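Long-range contact in pyridine nucleotide-disulfide oxidoreductase-like protein (PDB 5MQ6), which uses FAD and NADPH to insert one oxygen atom beside the carbonyl of ketones, especially polycyclic ones, giving esters or lactones: residues Phe179-Lys184 with Val199-Gly204. Sequence-based numbering, arbitrary orientation.
Sequences FRSNVK and VTEGRG. With FAD (flavin-adenine dinucleotide), chain B.
N182 and T200 form a hydrogen-bonded pair, flanked by the non-hydrogen-bonded pairs S181-E201 and V183-V199, in an antiparallel β-hairpin, strands 181-189 and 194-201, at the end where strand 181-189 meets the adenine of FAD. N182 N reaches T200 O at 2.9 Å, T200 N answers to N182 O, and beyond the strand G202 N binds R180 O. On the face of S181, V183, V199 and E201, V183 CG2 touches V199 CG2 at 4.1 Å. On the other face K184 NZ donates a hydrogen bond to T200 OG1 (3.2 Å); E211 salt-bridges the lysine and hydrogen-bonds the threonine. R180 lies just before the strand, and its side chain, bent at chi3 (-65°), lays the guanidinium across the backbone of 202-203, G202 O standing 3.1 Å above the centre of its plane. R180 NH2 makes a weak, long salt bridge to E201 OE2 (3.4 Å) but has its stronger partner in N68, and NH1 is hydrogen-bonded to H64. E201 OE2 is shared with R203 NH1 (2.8 Å) and a water that also joins R180 NE to F179 O. A leucine in place of R180 would probably leave this water without the N-H it accepts, and N68 and H64 without their mate. V183 offers N to FAD N1A (3.0 Å) and O to FAD N6A, nearly straight backbone bonds that read the adenine edge; E201, salt-bridged also to R210, is likely to offset the charge of the closely placed arginines.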
loop_
_atom_site.group_PDB
_atom_site.type_symbol
_atom_site.label_atom_id
_atom_site.label_comp_id
_atom_site.label_asym_id
_atom_site.label_seq_id
_atom_site.Cartn_x
_atom_site.Cartn_y
_atom_site.Cartn_z
ATOM N N PHE A 179 1.557 -17.279 -12.699
ATOM C CA PHE A 179 2.281 -15.983 -12.675
ATOM C C PHE A 179 2.291 -15.348 -14.070
ATOM O O PHE A 179 1.751 -15.938 -15.048
ATOM C CB PHE A 179 3.722 -16.189 -12.131
ATOM C CG PHE A 179 3.759 -16.597 -10.730
ATOM C CD1 PHE A 179 3.267 -15.752 -9.748
ATOM C CD2 PHE A 179 4.229 -17.835 -10.372
ATOM C CE1 PHE A 179 3.267 -16.136 -8.404
ATOM C CE2 PHE A 179 4.259 -18.188 -9.069
ATOM C CZ PHE A 179 3.754 -17.334 -8.068
ATOM N N ARG A 180 2.871 -14.163 -14.151
ATOM C CA ARG A 180 2.923 -13.399 -15.384
ATOM C C ARG A 180 1.554 -13.122 -15.965
ATOM O O ARG A 180 1.428 -12.848 -17.175
ATOM C CB ARG A 180 3.783 -14.108 -16.459
ATOM C CG ARG A 180 5.177 -14.460 -15.958
ATOM C CD ARG A 180 5.980 -15.226 -17.018
ATOM N NE ARG A 180 5.388 -16.524 -17.315
ATOM C CZ ARG A 180 5.824 -17.367 -18.247
ATOM N NH1 ARG A 180 6.898 -17.093 -18.924
ATOM N NH2 ARG A 180 5.216 -18.512 -18.474
ATOM N N SER A 181 0.514 -13.198 -15.149
ATOM C CA SER A 181 -0.817 -13.129 -15.680
ATOM C C SER A 181 -1.611 -11.906 -15.221
ATOM O O SER A 181 -1.826 -11.703 -14.023
ATOM C CB SER A 181 -1.526 -14.424 -15.328
ATOM O OG SER A 181 -0.902 -15.487 -15.946
ATOM N N ASN A 182 -2.152 -11.174 -16.170
ATOM C CA ASN A 182 -3.007 -10.063 -15.906
ATOM C C ASN A 182 -4.445 -10.465 -15.989
ATOM O O ASN A 182 -4.932 -10.904 -17.037
ATOM C CB ASN A 182 -2.722 -8.931 -16.892
ATOM C CG ASN A 182 -3.574 -7.683 -16.624
ATOM O OD1 ASN A 182 -3.877 -7.296 -15.464
ATOM N ND2 ASN A 182 -3.961 -7.022 -17.704
ATOM N N VAL A 183 -5.163 -10.233 -14.906
ATOM C CA VAL A 183 -6.623 -10.429 -14.887
ATOM C C VAL A 183 -7.245 -9.168 -15.394
ATOM O O VAL A 183 -6.897 -8.095 -14.921
ATOM C CB VAL A 183 -7.161 -10.743 -13.457
ATOM C CG1 VAL A 183 -8.637 -11.018 -13.515
ATOM C CG2 VAL A 183 -6.403 -11.927 -12.847
ATOM N N LYS A 184 -8.200 -9.288 -16.318
ATOM C CA LYS A 184 -8.892 -8.089 -16.903
ATOM C C LYS A 184 -10.346 -7.956 -16.513
ATOM O O LYS A 184 -10.839 -6.854 -16.335
ATOM C CB LYS A 184 -8.826 -8.139 -18.460
ATOM C CG LYS A 184 -7.425 -7.960 -18.981
ATOM C CD LYS A 184 -6.959 -8.999 -19.976
ATOM C CE LYS A 184 -7.363 -8.717 -21.413
ATOM N NZ LYS A 184 -7.557 -9.980 -22.301
ATOM N N VAL A 199 -8.009 -13.659 -18.387
ATOM C CA VAL A 199 -6.642 -13.557 -17.956
ATOM C C VAL A 199 -5.732 -13.636 -19.205
ATOM O O VAL A 199 -5.949 -14.469 -20.118
ATOM C CB VAL A 199 -6.326 -14.731 -17.037
ATOM C CG1 VAL A 199 -4.902 -14.714 -16.738
ATOM C CG2 VAL A 199 -7.160 -14.723 -15.736
ATOM N N THR A 200 -4.695 -12.820 -19.223
ATOM C CA THR A 200 -3.626 -12.890 -20.252
ATOM C C THR A 200 -2.315 -13.235 -19.611
ATOM O O THR A 200 -1.838 -12.476 -18.754
ATOM C CB THR A 200 -3.445 -11.524 -20.936
ATOM O OG1 THR A 200 -4.670 -11.146 -21.470
ATOM C CG2 THR A 200 -2.508 -11.625 -22.134
ATOM N N GLU A 201 -1.761 -14.384 -19.965
ATOM C CA GLU A 201 -0.486 -14.851 -19.438
ATOM C C GLU A 201 0.647 -14.544 -20.422
ATOM O O GLU A 201 0.691 -15.143 -21.511
ATOM C CB GLU A 201 -0.545 -16.341 -19.164
ATOM C CG GLU A 201 0.699 -16.978 -18.642
ATOM C CD GLU A 201 0.898 -18.473 -18.893
ATOM O OE1 GLU A 201 0.113 -19.043 -19.641
ATOM O OE2 GLU A 201 1.883 -19.054 -18.307
ATOM N N GLY A 202 1.566 -13.663 -19.985
ATOM C CA GLY A 202 2.863 -13.453 -20.606
ATOM C C GLY A 202 3.685 -14.692 -20.698
ATOM O O GLY A 202 3.719 -15.480 -19.765
ATOM N N ARG A 203 4.321 -14.905 -21.850
ATOM C CA ARG A 203 5.219 -16.071 -22.009
ATOM C C ARG A 203 6.648 -15.719 -22.363
ATOM O O ARG A 203 7.456 -16.596 -22.662
ATOM C CB ARG A 203 4.655 -17.017 -23.052
ATOM C CG ARG A 203 3.177 -17.382 -22.820
ATOM C CD ARG A 203 3.067 -18.385 -21.721
ATOM N NE ARG A 203 3.766 -19.638 -22.025
ATOM C CZ ARG A 203 3.869 -20.693 -21.237
ATOM N NH1 ARG A 203 3.325 -20.770 -20.046
ATOM N NH2 ARG A 203 4.525 -21.749 -21.667
ATOM N N GLY A 204 6.990 -14.456 -22.323
ATOM C CA GLY A 204 8.404 -14.087 -22.469
ATOM C C GLY A 204 8.629 -13.408 -23.806
ATOM O O GLY A 204 7.716 -13.320 -24.642
HETATM P PA FAD B . 0.756 -6.651 -3.061
HETATM O O1A FAD B . 0.684 -5.367 -3.818
HETATM O O2A FAD B . 1.985 -7.012 -2.247
HETATM O O5B FAD B . 0.510 -7.850 -4.100
HETATM C C5B FAD B . -0.550 -7.786 -4.994
HETATM C C4B FAD B . -0.110 -8.410 -6.302
HETATM O O4B FAD B . -1.289 -8.527 -7.120
HETATM C C3B FAD B . 0.911 -7.618 -7.114
HETATM O O3B FAD B . 1.906 -8.479 -7.603
HETATM C C2B FAD B . 0.105 -7.053 -8.250
HETATM O O2B FAD B . 0.871 -6.854 -9.413
HETATM C C1B FAD B . -0.952 -8.123 -8.420
HETATM N N9A FAD B . -2.117 -7.656 -9.130
HETATM C C8A FAD B . -2.864 -6.554 -8.835
HETATM N N7A FAD B . -3.823 -6.449 -9.750
HETATM C C5A FAD B . -3.718 -7.440 -10.652
HETATM C C6A FAD B . -4.488 -7.857 -11.837
HETATM N N6A FAD B . -5.531 -7.225 -12.335
HETATM N N1A FAD B . -4.059 -8.967 -12.380
HETATM C C2A FAD B . -2.976 -9.651 -11.941
HETATM N N3A FAD B . -2.218 -9.368 -10.907
HETATM C C4A FAD B . -2.568 -8.223 -10.243
HETATM N N1 FAD B . 3.419 -1.673 4.120
HETATM C C2 FAD B . 3.659 -1.863 5.459
HETATM O O2 FAD B . 2.738 -2.096 6.231
HETATM N N3 FAD B . 4.907 -1.796 5.944
HETATM C C4 FAD B . 5.935 -1.537 5.121
HETATM O O4 FAD B . 7.051 -1.496 5.622
HETATM C C4X FAD B . 5.787 -1.317 3.672
HETATM N N5 FAD B . 6.810 -1.025 2.801
HETATM C C5X FAD B . 6.511 -0.847 1.490
HETATM C C6 FAD B . 7.582 -0.520 0.525
HETATM C C7 FAD B . 7.154 -0.341 -0.876
HETATM C C7M FAD B . 8.165 -0.012 -1.951
HETATM C C8 FAD B . 5.730 -0.451 -1.308
HETATM C C8M FAD B . 5.275 -0.275 -2.756
HETATM C C9 FAD B . 4.756 -0.746 -0.375
HETATM C C9A FAD B . 5.093 -0.945 0.994
HETATM N N10 FAD B . 4.053 -1.218 1.900
HETATM C C10 FAD B . 4.392 -1.431 3.239
HETATM C "C1'" FAD B . 2.647 -1.401 1.475
HETATM C "C2'" FAD B . 2.565 -2.871 0.885
HETATM O "O2'" FAD B . 1.970 -2.815 -0.419
HETATM C "C3'" FAD B . 1.821 -3.902 1.801
HETATM O "O3'" FAD B . 2.493 -3.981 3.060
HETATM C "C4'" FAD B . 1.787 -5.376 1.331
HETATM O "O4'" FAD B . 3.064 -5.887 0.741
HETATM C "C5'" FAD B . 0.610 -5.589 0.357
HETATM O "O5'" FAD B . 0.377 -7.030 0.276
HETATM P P FAD B . -0.790 -7.416 -0.780
HETATM O O1P FAD B . -0.548 -8.939 -1.086
HETATM O O2P FAD B . -2.097 -6.865 -0.193
HETATM O O3P FAD B . -0.522 -6.474 -2.103
HETATM O O HOH W 1 3.178 -18.130 -16.201
#